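Local coordinates for protein 4-hydroxybutyrate coenzyme A transferase (Shewanella oneidensis, PDB 2OAS) that probably transfers coenzyme A between carboxylic acids such as acetate and 4-hydroxybutyrate, and binds coenzyme A, at residues K145-I150 with F168-E173. Residues are numbered along the deposited sequence; the frame is centred on the assembly and turned at random.
Sequences KIIAHI and FAAVYE
I150, A148 and I146 carry strand 145-150 against F168-E173, and all three have their side chains on the same face of the sheet. The methyl of A148 sits over one face of the F168 ring. Its CB is 3.7 Å from the centroid of the F168 ring, displaced toward the rim, which is a CH-pi contact. F168 reaches this place because its CG stands anti to its own carbonyl carbon (chi1 -57°). CG2 of I146 meets the same ring obliquely, 3.8 Å from CD2 of F168. At the far end CG1 of I150 packs beside CG1 of V171 at 3.8 Å, and the CG2 branch of I150, anti to the backbone N, lies against the extended chain of E173.

The backbones pair as parallel strands. I147, A148, H149 and I150 lie opposite A170, V171, Y172 and E173. Entry into the pairing is made by I146 O, which takes A169 N at 2.8 Å and A170 N only weakly. A148 then bonds through both polar backbone atoms: its N donates to A170 O at 3.3 Å, and its O accepts Y172 N at 3.2 Å. Y172 O receives I150 N at 2.9 Å and also a weak bond from H149 ND1, at the edge of the imidazole.

Strand 145-150 also pairs with strand 113-118 on its other side, within the parallel sheet of the N-terminal region. Helices 9-13 and 32-41 pack on the face that carries I147 and H149. The contact joins two neighbouring strands of this sheet and lies away from the coenzyme A pocket. Its chemistry is mostly apolar apart from the backbone ladder. The weak ND1 bond is consistent with a proton on that nitrogen and may bias the turn of the buried imidazole.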
ATOM      1  N   LYS A 145      -9.171 -19.812 -25.427  1.00 35.86           N
ATOM      2  CA  LYS A 145      -9.348 -21.260 -25.411  1.00 34.95           C
ATOM      3  C   LYS A 145      -8.578 -21.843 -24.226  1.00 33.80           C
ATOM      4  O   LYS A 145      -7.643 -21.219 -23.734  1.00 34.77           O
ATOM      5  CB  LYS A 145      -8.853 -21.891 -26.710  1.00 36.30           C
ATOM      6  CG  LYS A 145      -7.369 -21.713 -26.997  1.00 35.13           C
ATOM      7  CD  LYS A 145      -6.990 -22.522 -28.236  1.00 37.57           C
ATOM      8  CE  LYS A 145      -5.534 -22.343 -28.617  1.00 37.32           C
ATOM      9  NZ  LYS A 145      -5.252 -20.972 -29.108  1.00 39.29           N
ATOM     10  N   ILE A 146      -8.970 -23.026 -23.759  1.00 32.18           N
ATOM     11  CA  ILE A 146      -8.274 -23.641 -22.633  1.00 31.38           C
ATOM     12  C   ILE A 146      -7.731 -25.030 -22.970  1.00 29.94           C
ATOM     13  O   ILE A 146      -8.417 -25.838 -23.582  1.00 28.40           O
ATOM     14  CB  ILE A 146      -9.198 -23.753 -21.396  1.00 31.70           C
ATOM     15  CG1 ILE A 146      -9.598 -22.356 -20.917  1.00 29.42           C
ATOM     16  CG2 ILE A 146      -8.490 -24.484 -20.274  1.00 31.00           C
ATOM     17  CD1 ILE A 146     -10.718 -22.365 -19.906  1.00 27.94           C
ATOM     18  N   ILE A 147      -6.481 -25.281 -22.589  1.00 28.86           N
ATOM     19  CA  ILE A 147      -5.833 -26.569 -22.818  1.00 28.06           C
ATOM     20  C   ILE A 147      -5.544 -27.137 -21.426  1.00 29.14           C
ATOM     21  O   ILE A 147      -4.697 -26.634 -20.701  1.00 30.42           O
ATOM     22  CB  ILE A 147      -4.544 -26.388 -23.625  1.00 28.88           C
ATOM     23  CG1 ILE A 147      -4.911 -25.940 -25.045  1.00 29.41           C
ATOM     24  CG2 ILE A 147      -3.738 -27.694 -23.660  1.00 27.66           C
ATOM     25  CD1 ILE A 147      -3.713 -25.588 -25.900  1.00 31.51           C
ATOM     26  N   ALA A 148      -6.273 -28.180 -21.063  1.00 28.40           N
ATOM     27  CA  ALA A 148      -6.164 -28.786 -19.755  1.00 30.02           C
ATOM     28  C   ALA A 148      -5.471 -30.131 -19.715  1.00 29.45           C
ATOM     29  O   ALA A 148      -5.599 -30.959 -20.613  1.00 29.75           O
ATOM     30  CB  ALA A 148      -7.565 -28.937 -19.136  1.00 29.08           C
ATOM     31  N   HIS A 149      -4.751 -30.351 -18.635  1.00 28.17           N
ATOM     32  CA  HIS A 149      -4.070 -31.594 -18.469  1.00 28.63           C
ATOM     33  C   HIS A 149      -4.770 -32.284 -17.318  1.00 27.07           C
ATOM     34  O   HIS A 149      -4.762 -31.790 -16.195  1.00 27.25           O
ATOM     35  CB  HIS A 149      -2.592 -31.330 -18.172  1.00 27.61           C
ATOM     36  CG  HIS A 149      -1.934 -32.423 -17.408  1.00 28.99           C
ATOM     37  ND1 HIS A 149      -2.077 -33.750 -17.745  1.00 28.99           N
ATOM     38  CD2 HIS A 149      -1.171 -32.394 -16.289  1.00 30.37           C
ATOM     39  CE1 HIS A 149      -1.436 -34.497 -16.862  1.00 29.82           C
ATOM     40  NE2 HIS A 149      -0.877 -33.698 -15.969  1.00 30.46           N
ATOM     41  N   ILE A 150      -5.418 -33.403 -17.606  1.00 28.20           N
ATOM     42  CA  ILE A 150      -6.125 -34.142 -16.576  1.00 29.79           C
ATOM     43  C   ILE A 150      -5.183 -35.068 -15.827  1.00 30.20           C
ATOM     44  O   ILE A 150      -4.627 -36.015 -16.395  1.00 31.34           O
ATOM     45  CB  ILE A 150      -7.268 -34.958 -17.167  1.00 30.38           C
ATOM     46  CG1 ILE A 150      -8.255 -34.013 -17.858  1.00 29.77           C
ATOM     47  CG2 ILE A 150      -7.929 -35.781 -16.059  1.00 31.06           C
ATOM     48  CD1 ILE A 150      -9.411 -34.707 -18.531  1.00 31.17           C
ATOM     49  N   PHE A 168     -13.147 -26.606 -22.134  1.00 34.64           N
ATOM     50  CA  PHE A 168     -11.807 -26.949 -22.624  1.00 32.02           C
ATOM     51  C   PHE A 168     -11.798 -27.203 -24.133  1.00 31.50           C
ATOM     52  O   PHE A 168     -12.695 -27.853 -24.670  1.00 32.68           O
ATOM     53  CB  PHE A 168     -11.294 -28.214 -21.896  1.00 28.17           C
ATOM     54  CG  PHE A 168     -11.250 -28.096 -20.384  1.00 25.31           C
ATOM     55  CD1 PHE A 168     -11.010 -29.217 -19.601  1.00 25.13           C
ATOM     56  CD2 PHE A 168     -11.419 -26.872 -19.749  1.00 26.03           C
ATOM     57  CE1 PHE A 168     -10.938 -29.132 -18.213  1.00 25.04           C
ATOM     58  CE2 PHE A 168     -11.346 -26.774 -18.352  1.00 26.64           C
ATOM     59  CZ  PHE A 168     -11.106 -27.913 -17.585  1.00 25.61           C
ATOM     60  N   ALA A 169     -10.780 -26.704 -24.821  1.00 31.44           N
ATOM     61  CA  ALA A 169     -10.688 -26.915 -26.271  1.00 31.61           C
ATOM     62  C   ALA A 169      -9.998 -28.238 -26.534  1.00 31.54           C
ATOM     63  O   ALA A 169     -10.268 -28.919 -27.525  1.00 32.38           O
ATOM     64  CB  ALA A 169      -9.897 -25.793 -26.919  1.00 31.08           C
ATOM     65  N   ALA A 170      -9.103 -28.593 -25.624  1.00 31.68           N
ATOM     66  CA  ALA A 170      -8.335 -29.815 -25.744  1.00 32.52           C
ATOM     67  C   ALA A 170      -8.098 -30.366 -24.362  1.00 32.51           C
ATOM     68  O   ALA A 170      -8.111 -29.624 -23.373  1.00 31.68           O
ATOM     69  CB  ALA A 170      -7.018 -29.529 -26.421  1.00 31.73           C
ATOM     70  N   VAL A 171      -7.856 -31.674 -24.309  1.00 33.44           N
ATOM     71  CA  VAL A 171      -7.621 -32.376 -23.055  1.00 33.56           C
ATOM     72  C   VAL A 171      -6.686 -33.580 -23.222  1.00 34.28           C
ATOM     73  O   VAL A 171      -6.877 -34.400 -24.113  1.00 35.10           O
ATOM     74  CB  VAL A 171      -8.984 -32.837 -22.469  1.00 33.86           C
ATOM     75  CG1 VAL A 171      -8.803 -34.024 -21.595  1.00 35.03           C
ATOM     76  CG2 VAL A 171      -9.613 -31.711 -21.672  1.00 33.90           C
ATOM     77  N   TYR A 172      -5.667 -33.662 -22.372  1.00 34.00           N
ATOM     78  CA  TYR A 172      -4.728 -34.781 -22.389  1.00 34.47           C
ATOM     79  C   TYR A 172      -4.665 -35.342 -20.975  1.00 35.26           C
ATOM     80  O   TYR A 172      -4.450 -34.606 -20.011  1.00 34.47           O
ATOM     81  CB  TYR A 172      -3.326 -34.346 -22.826  1.00 33.80           C
ATOM     82  CG  TYR A 172      -2.284 -35.430 -22.618  1.00 33.16           C
ATOM     83  CD1 TYR A 172      -2.373 -36.657 -23.296  1.00 34.29           C
ATOM     84  CD2 TYR A 172      -1.243 -35.257 -21.703  1.00 33.20           C
ATOM     85  CE1 TYR A 172      -1.454 -37.688 -23.063  1.00 32.44           C
ATOM     86  CE2 TYR A 172      -0.319 -36.281 -21.461  1.00 34.87           C
ATOM     87  CZ  TYR A 172      -0.435 -37.489 -22.140  1.00 35.18           C
ATOM     88  OH  TYR A 172       0.453 -38.498 -21.863  1.00 36.25           O
ATOM     89  N   GLU A 173      -4.832 -36.650 -20.852  1.00 35.29           N
ATOM     90  CA  GLU A 173      -4.838 -37.258 -19.535  1.00 36.69           C
ATOM     91  C   GLU A 173      -3.703 -38.218 -19.211  1.00 35.98           C
ATOM     92  O   GLU A 173      -3.437 -39.154 -19.958  1.00 35.41           O
ATOM     93  CB  GLU A 173      -6.159 -37.983 -19.325  1.00 38.55           C
ATOM     94  CG  GLU A 173      -6.268 -38.693 -17.992  1.00 43.45           C
ATOM     95  CD  GLU A 173      -7.554 -39.495 -17.875  1.00 45.57           C
ATOM     96  OE1 GLU A 173      -7.703 -40.482 -18.637  1.00 49.40           O
ATOM     97  OE2 GLU A 173      -8.405 -39.137 -17.035  1.00 45.01           O
TER